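Local coordinates for E3 SUMO-protein ligase SIZ1 (Saccharomyces cerevisiae, PDB 3I2D) that acts as a SUMO E3 ligase, promoting attachment of SUMO to septins and PCNA through a zinc-containing SP-RING domain that binds the E2 enzyme UBC9, at residues K75-V87 with S97-L109. Residues are numbered along the deposited sequence; the frame is centred on the assembly and turned at random.
Sequences KIQRLIPELVMNV and SAKFKLSKADYNL
Leu83 to Val87 and Ser97 to Phe100 run antiparallel, their axes 7.0 Å apart with no backbone hydrogen bond between them, while strand 75-80 passes helix 104-109 at 124°, the axes 10.8 Å apart at closest. The flat ring of Phe100 offers a face to Leu83, which sets CG over it, toward the rim, in a CH-pi contact 4.1 Å from the centroid, while CD2 reaches Ala98 CB. Ile80, branched at CB, meets Phe100 CD1 through CG2 at 3.9 Å and Leu102 CD2 through CD1. The small methyl of Ala98 suits its place beside Met85, whose SD lies 3.9 Å from Ala98 CB. Glu82, in the type I turn from Ile80 to Leu83, is long enough to run past Phe100 CB, and its OE2 accepts from Lys101 N at 3.1 Å. At the helix, the long arm of Arg78 bends at its second and third torsions, bringing NH1 to Asp106 OD1 in a salt bridge with the two planes nearly coplanar. Ser103 takes the N-cap position, its short hydroxyl side chain folding back so that OG accepts from Asp106 N. Strand 74-90 hydrogen-bonds to strand 195-204, whereas strand 93-100 pairs antiparallel with strand 182-191; the contact thus joins edge strands of two antiparallel sheets, apolar side chains between them, in the beta-rich PINIT domain.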
ATOM      1  N   LYS A  75       0.748   3.679  -8.267  1.00 47.81           N
ATOM      2  CA  LYS A  75       1.271   5.024  -8.395  1.00 53.77           C
ATOM      3  C   LYS A  75       0.401   5.814  -9.356  1.00 53.77           C
ATOM      4  O   LYS A  75       0.203   5.406 -10.506  1.00 49.89           O
ATOM      5  CB  LYS A  75       2.711   4.945  -8.911  1.00 61.33           C
ATOM      6  CG  LYS A  75       3.567   6.179  -8.692  1.00 70.73           C
ATOM      7  CD  LYS A  75       5.031   5.879  -9.016  1.00 75.52           C
ATOM      8  CE  LYS A  75       5.539   4.687  -8.191  1.00 79.36           C
ATOM      9  NZ  LYS A  75       6.986   4.353  -8.392  1.00 72.04           N
ATOM     10  N   ILE A  76      -0.135   6.934  -8.875  1.00 53.64           N
ATOM     11  CA  ILE A  76      -0.983   7.779  -9.705  1.00 55.86           C
ATOM     12  C   ILE A  76      -0.087   8.402 -10.770  1.00 57.55           C
ATOM     13  O   ILE A  76       0.856   9.133 -10.458  1.00 58.42           O
ATOM     14  CB  ILE A  76      -1.667   8.861  -8.859  1.00 54.46           C
ATOM     15  CG1 ILE A  76      -2.696   8.204  -7.941  1.00 55.11           C
ATOM     16  CG2 ILE A  76      -2.326   9.881  -9.751  1.00 55.18           C
ATOM     17  CD1 ILE A  76      -3.394   9.173  -7.011  1.00 63.25           C
ATOM     18  N   GLN A  77      -0.385   8.090 -12.026  1.00 56.49           N
ATOM     19  CA  GLN A  77       0.406   8.561 -13.152  1.00 56.03           C
ATOM     20  C   GLN A  77      -0.217   9.718 -13.907  1.00 55.72           C
ATOM     21  O   GLN A  77       0.398  10.776 -14.035  1.00 57.79           O
ATOM     22  CB  GLN A  77       0.625   7.409 -14.117  1.00 64.35           C
ATOM     23  CG  GLN A  77       2.053   7.160 -14.514  1.00 73.28           C
ATOM     24  CD  GLN A  77       2.207   5.785 -15.128  1.00 80.59           C
ATOM     25  OE1 GLN A  77       1.555   5.462 -16.126  1.00 87.54           O
ATOM     26  NE2 GLN A  77       3.062   4.958 -14.528  1.00 79.54           N
ATOM     27  N   ARG A  78      -1.432   9.516 -14.411  1.00 53.14           N
ATOM     28  CA  ARG A  78      -2.119  10.554 -15.178  1.00 55.62           C
ATOM     29  C   ARG A  78      -3.539  10.760 -14.712  1.00 52.35           C
ATOM     30  O   ARG A  78      -4.197   9.822 -14.271  1.00 58.52           O
ATOM     31  CB  ARG A  78      -2.187  10.170 -16.652  1.00 57.93           C
ATOM     32  CG  ARG A  78      -1.962  11.307 -17.620  1.00 71.17           C
ATOM     33  CD  ARG A  78      -0.493  11.387 -18.012  1.00 76.85           C
ATOM     34  NE  ARG A  78       0.041  10.073 -18.376  1.00 80.83           N
ATOM     35  CZ  ARG A  78      -0.489   9.265 -19.297  1.00 80.74           C
ATOM     36  NH1 ARG A  78      -1.581   9.627 -19.966  1.00 70.82           N
ATOM     37  NH2 ARG A  78       0.075   8.086 -19.545  1.00 76.87           N
ATOM     38  N   LEU A  79      -4.017  11.989 -14.818  1.00 53.12           N
ATOM     39  CA  LEU A  79      -5.394  12.282 -14.458  1.00 55.75           C
ATOM     40  C   LEU A  79      -6.199  12.378 -15.741  1.00 55.39           C
ATOM     41  O   LEU A  79      -5.810  13.098 -16.654  1.00 62.98           O
ATOM     42  CB  LEU A  79      -5.525  13.626 -13.730  1.00 55.54           C
ATOM     43  CG  LEU A  79      -7.014  13.987 -13.526  1.00 60.06           C
ATOM     44  CD1 LEU A  79      -7.383  13.929 -12.047  1.00 58.20           C
ATOM     45  CD2 LEU A  79      -7.298  15.362 -14.084  1.00 57.64           C
ATOM     46  N   ILE A  80      -7.296  11.636 -15.827  1.00 55.25           N
ATOM     47  CA  ILE A  80      -8.178  11.723 -16.988  1.00 58.80           C
ATOM     48  C   ILE A  80      -9.081  12.890 -16.564  1.00 61.20           C
ATOM     49  O   ILE A  80     -10.059  12.711 -15.836  1.00 54.17           O
ATOM     50  CB  ILE A  80      -8.977  10.429 -17.174  1.00 52.93           C
ATOM     51  CG1 ILE A  80      -8.021   9.297 -17.533  1.00 51.59           C
ATOM     52  CG2 ILE A  80      -9.993  10.595 -18.274  1.00 59.80           C
ATOM     53  CD1 ILE A  80      -8.722   7.996 -17.774  1.00 64.58           C
ATOM     54  N   PRO A  81      -8.756  14.103 -17.044  1.00 67.02           N
ATOM     55  CA  PRO A  81      -9.415  15.391 -16.784  1.00 68.28           C
ATOM     56  C   PRO A  81     -10.929  15.396 -16.761  1.00 70.04           C
ATOM     57  O   PRO A  81     -11.538  15.950 -15.846  1.00 73.75           O
ATOM     58  CB  PRO A  81      -8.844  16.287 -17.871  1.00 62.68           C
ATOM     59  CG  PRO A  81      -8.736  15.345 -19.018  1.00 67.36           C
ATOM     60  CD  PRO A  81      -8.110  14.133 -18.371  1.00 65.63           C
ATOM     61  N   GLU A  82     -11.531  14.772 -17.764  1.00 69.34           N
ATOM     62  CA  GLU A  82     -12.977  14.714 -17.870  1.00 70.80           C
ATOM     63  C   GLU A  82     -13.647  13.925 -16.734  1.00 68.50           C
ATOM     64  O   GLU A  82     -14.799  14.173 -16.401  1.00 69.27           O
ATOM     65  CB  GLU A  82     -13.347  14.127 -19.235  1.00 73.63           C
ATOM     66  CG  GLU A  82     -12.131  13.829 -20.111  1.00 83.31           C
ATOM     67  CD  GLU A  82     -12.444  13.863 -21.600  1.00 91.24           C
ATOM     68  OE1 GLU A  82     -12.755  14.964 -22.113  1.00 85.52           O
ATOM     69  OE2 GLU A  82     -12.383  12.793 -22.255  1.00 91.26           O
ATOM     70  N   LEU A  83     -12.916  12.983 -16.140  1.00 70.79           N
ATOM     71  CA  LEU A  83     -13.434  12.153 -15.046  1.00 62.98           C
ATOM     72  C   LEU A  83     -13.284  12.827 -13.684  1.00 62.92           C
ATOM     73  O   LEU A  83     -12.479  12.412 -12.852  1.00 59.26           O
ATOM     74  CB  LEU A  83     -12.703  10.812 -15.014  1.00 56.52           C
ATOM     75  CG  LEU A  83     -13.522   9.570 -15.325  1.00 55.68           C
ATOM     76  CD1 LEU A  83     -12.641   8.340 -15.190  1.00 51.94           C
ATOM     77  CD2 LEU A  83     -14.695   9.490 -14.368  1.00 59.77           C
ATOM     78  N   VAL A  84     -14.051  13.881 -13.463  1.00 62.28           N
ATOM     79  CA  VAL A  84     -14.006  14.589 -12.196  1.00 57.99           C
ATOM     80  C   VAL A  84     -15.430  14.967 -11.874  1.00 60.60           C
ATOM     81  O   VAL A  84     -16.039  15.788 -12.562  1.00 68.53           O
ATOM     82  CB  VAL A  84     -13.145  15.839 -12.295  1.00 55.75           C
ATOM     83  CG1 VAL A  84     -13.162  16.591 -10.972  1.00 53.42           C
ATOM     84  CG2 VAL A  84     -11.733  15.443 -12.675  1.00 55.89           C
ATOM     85  N   MET A  85     -15.967  14.352 -10.831  1.00 61.16           N
ATOM     86  CA  MET A  85     -17.346  14.601 -10.437  1.00 57.71           C
ATOM     87  C   MET A  85     -17.460  15.088  -8.994  1.00 57.27           C
ATOM     88  O   MET A  85     -16.512  15.011  -8.207  1.00 58.04           O
ATOM     89  CB  MET A  85     -18.152  13.314 -10.625  1.00 48.93           C
ATOM     90  CG  MET A  85     -17.831  12.614 -11.938  1.00 48.54           C
ATOM     91  SD  MET A  85     -18.518  10.954 -12.104  1.00 58.34           S
ATOM     92  CE  MET A  85     -17.534  10.015 -10.947  1.00 60.75           C
ATOM     93  N   ASN A  86     -18.629  15.604  -8.654  1.00 56.81           N
ATOM     94  CA  ASN A  86     -18.880  16.087  -7.309  1.00 53.44           C
ATOM     95  C   ASN A  86     -20.129  15.399  -6.806  1.00 53.73           C
ATOM     96  O   ASN A  86     -21.072  15.172  -7.569  1.00 57.42           O
ATOM     97  CB  ASN A  86     -19.096  17.595  -7.322  1.00 58.40           C
ATOM     98  CG  ASN A  86     -17.871  18.345  -7.785  1.00 69.02           C
ATOM     99  OD1 ASN A  86     -16.973  18.642  -6.993  1.00 70.23           O
ATOM    100  ND2 ASN A  86     -17.814  18.644  -9.083  1.00 73.00           N
ATOM    101  N   VAL A  87     -20.108  15.032  -5.530  1.00 48.47           N
ATOM    102  CA  VAL A  87     -21.233  14.396  -4.876  1.00 44.84           C
ATOM    103  C   VAL A  87     -21.794  15.475  -3.966  1.00 48.01           C
ATOM    104  O   VAL A  87     -21.073  16.052  -3.146  1.00 52.62           O
ATOM    105  CB  VAL A  87     -20.784  13.179  -4.049  1.00 47.19           C
ATOM    106  CG1 VAL A  87     -21.933  12.673  -3.189  1.00 51.34           C
ATOM    107  CG2 VAL A  87     -20.322  12.074  -4.976  1.00 47.92           C
ATOM    108  N   SER A  97     -22.354  12.013 -13.246  1.00 58.71           N
ATOM    109  CA  SER A  97     -21.910  11.265 -14.388  1.00 60.51           C
ATOM    110  C   SER A  97     -20.747  11.978 -15.041  1.00 61.08           C
ATOM    111  O   SER A  97     -20.417  13.119 -14.712  1.00 63.30           O
ATOM    112  CB  SER A  97     -23.059  11.125 -15.386  1.00 66.28           C
ATOM    113  OG  SER A  97     -23.584  12.399 -15.730  1.00 69.47           O
ATOM    114  N   ALA A  98     -20.123  11.285 -15.970  1.00 59.19           N
ATOM    115  CA  ALA A  98     -19.012  11.842 -16.695  1.00 64.69           C
ATOM    116  C   ALA A  98     -18.881  11.037 -17.968  1.00 67.67           C
ATOM    117  O   ALA A  98     -19.151   9.835 -17.998  1.00 66.27           O
ATOM    118  CB  ALA A  98     -17.739  11.748 -15.875  1.00 63.73           C
ATOM    119  N   LYS A  99     -18.509  11.726 -19.033  1.00 71.60           N
ATOM    120  CA  LYS A  99     -18.306  11.090 -20.315  1.00 74.27           C
ATOM    121  C   LYS A  99     -16.884  11.484 -20.663  1.00 76.85           C
ATOM    122  O   LYS A  99     -16.469  12.630 -20.421  1.00 73.95           O
ATOM    123  CB  LYS A  99     -19.298  11.629 -21.346  1.00 75.10           C
ATOM    124  CG  LYS A  99     -20.753  11.280 -21.041  1.00 83.61           C
ATOM    125  CD  LYS A  99     -21.703  11.876 -22.075  1.00 85.80           C
ATOM    126  CE  LYS A  99     -23.140  11.413 -21.867  1.00 87.43           C
ATOM    127  NZ  LYS A  99     -23.705  11.857 -20.562  1.00 90.68           N
ATOM    128  N   PHE A 100     -16.126  10.530 -21.191  1.00 74.05           N
ATOM    129  CA  PHE A 100     -14.747  10.795 -21.551  1.00 73.05           C
ATOM    130  C   PHE A 100     -14.305   9.762 -22.571  1.00 74.24           C
ATOM    131  O   PHE A 100     -14.776   8.624 -22.552  1.00 74.52           O
ATOM    132  CB  PHE A 100     -13.869  10.715 -20.290  1.00 70.24           C
ATOM    133  CG  PHE A 100     -13.875   9.355 -19.633  1.00 68.92           C
ATOM    134  CD1 PHE A 100     -12.861   8.434 -19.890  1.00 64.99           C
ATOM    135  CD2 PHE A 100     -14.933   8.969 -18.817  1.00 65.09           C
ATOM    136  CE1 PHE A 100     -12.900   7.153 -19.355  1.00 60.02           C
ATOM    137  CE2 PHE A 100     -14.981   7.682 -18.275  1.00 66.38           C
ATOM    138  CZ  PHE A 100     -13.962   6.773 -18.548  1.00 62.27           C
ATOM    139  N   LYS A 101     -13.426  10.172 -23.477  1.00 80.09           N
ATOM    140  CA  LYS A 101     -12.874   9.265 -24.478  1.00 82.86           C
ATOM    141  C   LYS A 101     -11.383   9.152 -24.191  1.00 81.47           C
ATOM    142  O   LYS A 101     -10.719  10.148 -23.905  1.00 80.54           O
ATOM    143  CB  LYS A 101     -13.085   9.800 -25.896  1.00 87.24           C
ATOM    144  CG  LYS A 101     -14.498   9.627 -26.430  1.00 92.89           C
ATOM    145  CD  LYS A 101     -14.535   9.738 -27.954  1.00 93.29           C
ATOM    146  CE  LYS A 101     -13.927   8.503 -28.635  1.00 94.07           C
ATOM    147  NZ  LYS A 101     -12.474   8.275 -28.343  1.00 92.01           N
ATOM    148  N   LEU A 102     -10.857   7.939 -24.249  1.00 83.82           N
ATOM    149  CA  LEU A 102      -9.441   7.747 -23.977  1.00 87.86           C
ATOM    150  C   LEU A 102      -8.581   8.196 -25.140  1.00 89.30           C
ATOM    151  O   LEU A 102      -8.754   7.725 -26.268  1.00 90.89           O
ATOM    152  CB  LEU A 102      -9.148   6.278 -23.670  1.00 83.88           C
ATOM    153  CG  LEU A 102      -9.612   5.811 -22.296  1.00 78.60           C
ATOM    154  CD1 LEU A 102      -9.127   4.392 -22.062  1.00 75.71           C
ATOM    155  CD2 LEU A 102      -9.062   6.757 -21.232  1.00 68.89           C
ATOM    156  N   SER A 103      -7.649   9.102 -24.861  1.00 88.53           N
ATOM    157  CA  SER A 103      -6.756   9.599 -25.896  1.00 90.03           C
ATOM    158  C   SER A 103      -5.847   8.471 -26.379  1.00 91.69           C
ATOM    159  O   SER A 103      -5.895   7.344 -25.878  1.00 85.49           O
ATOM    160  CB  SER A 103      -5.888  10.739 -25.362  1.00 84.93           C
ATOM    161  OG  SER A 103      -4.860  10.233 -24.529  1.00 82.13           O
ATOM    162  N   LYS A 104      -5.026   8.784 -27.370  1.00 96.68           N
ATOM    163  CA  LYS A 104      -4.096   7.810 -27.910  1.00100.47           C
ATOM    164  C   LYS A 104      -3.238   7.349 -26.735  1.00101.08           C
ATOM    165  O   LYS A 104      -3.352   6.207 -26.284  1.00103.07           O
ATOM    166  CB  LYS A 104      -3.232   8.477 -28.991  1.00103.07           C
ATOM    167  CG  LYS A 104      -2.245   7.575 -29.738  1.00103.42           C
ATOM    168  CD  LYS A 104      -1.459   8.402 -30.766  1.00104.25           C
ATOM    169  CE  LYS A 104      -0.441   7.572 -31.537  1.00103.09           C
ATOM    170  NZ  LYS A 104       0.288   8.396 -32.550  1.00 95.96           N
ATOM    171  N   ALA A 105      -2.417   8.268 -26.228  1.00 98.90           N
ATOM    172  CA  ALA A 105      -1.501   8.019 -25.117  1.00 96.96           C
ATOM    173  C   ALA A 105      -2.108   7.286 -23.916  1.00 97.42           C
ATOM    174  O   ALA A 105      -1.441   6.462 -23.287  1.00 98.46           O
ATOM    175  CB  ALA A 105      -0.884   9.339 -24.662  1.00 92.73           C
ATOM    176  N   ASP A 106      -3.363   7.583 -23.598  1.00 95.33           N
ATOM    177  CA  ASP A 106      -4.015   6.938 -22.469  1.00 90.75           C
ATOM    178  C   ASP A 106      -4.419   5.489 -22.751  1.00 90.30           C
ATOM    179  O   ASP A 106      -3.926   4.566 -22.106  1.00 95.26           O
ATOM    180  CB  ASP A 106      -5.260   7.729 -22.035  1.00 95.17           C
ATOM    181  CG  ASP A 106      -4.925   9.088 -21.415  1.00 95.70           C
ATOM    182  OD1 ASP A 106      -3.844   9.220 -20.797  1.00 88.88           O
ATOM    183  OD2 ASP A 106      -5.765  10.016 -21.528  1.00 87.74           O
ATOM    184  N   TYR A 107      -5.312   5.292 -23.719  1.00 88.09           N
ATOM    185  CA  TYR A 107      -5.803   3.957 -24.052  1.00 82.58           C
ATOM    186  C   TYR A 107      -4.726   2.891 -24.113  1.00 80.20           C
ATOM    187  O   TYR A 107      -5.015   1.705 -23.990  1.00 79.93           O
ATOM    188  CB  TYR A 107      -6.551   3.954 -25.391  1.00 82.91           C
ATOM    189  CG  TYR A 107      -7.233   2.629 -25.648  1.00 78.24           C
ATOM    190  CD1 TYR A 107      -8.472   2.341 -25.072  1.00 81.60           C
ATOM    191  CD2 TYR A 107      -6.587   1.615 -26.351  1.00 74.35           C
ATOM    192  CE1 TYR A 107      -9.048   1.069 -25.176  1.00 78.64           C
ATOM    193  CE2 TYR A 107      -7.152   0.343 -26.459  1.00 78.37           C
ATOM    194  CZ  TYR A 107      -8.379   0.075 -25.867  1.00 76.76           C
ATOM    195  OH  TYR A 107      -8.919  -1.191 -25.935  1.00 66.93           O
ATOM    196  N   ASN A 108      -3.488   3.314 -24.313  1.00 83.22           N
ATOM    197  CA  ASN A 108      -2.369   2.387 -24.419  1.00 90.61           C
ATOM    198  C   ASN A 108      -2.064   1.621 -23.132  1.00 93.27           C
ATOM    199  O   ASN A 108      -2.312   0.409 -23.024  1.00 92.85           O
ATOM    200  CB  ASN A 108      -1.124   3.153 -24.859  1.00 94.50           C
ATOM    201  CG  ASN A 108      -1.363   3.977 -26.112  1.00101.93           C
ATOM    202  OD1 ASN A 108      -0.514   4.780 -26.511  1.00101.73           O
ATOM    203  ND2 ASN A 108      -2.520   3.782 -26.742  1.00 96.95           N
ATOM    204  N   LEU A 109      -1.511   2.336 -22.161  1.00 89.72           N
ATOM    205  CA  LEU A 109      -1.148   1.750 -20.885  1.00 88.03           C
ATOM    206  C   LEU A 109      -2.169   0.717 -20.408  1.00 89.17           C
ATOM    207  O   LEU A 109      -1.809  -0.327 -19.861  1.00 90.03           O
ATOM    208  CB  LEU A 109      -1.019   2.859 -19.840  1.00 91.41           C
ATOM    209  CG  LEU A 109      -0.380   4.184 -20.279  1.00 95.08           C
ATOM    210  CD1 LEU A 109      -0.048   5.043 -19.042  1.00 86.80           C
ATOM    211  CD2 LEU A 109       0.883   3.898 -21.079  1.00 95.91           C
TER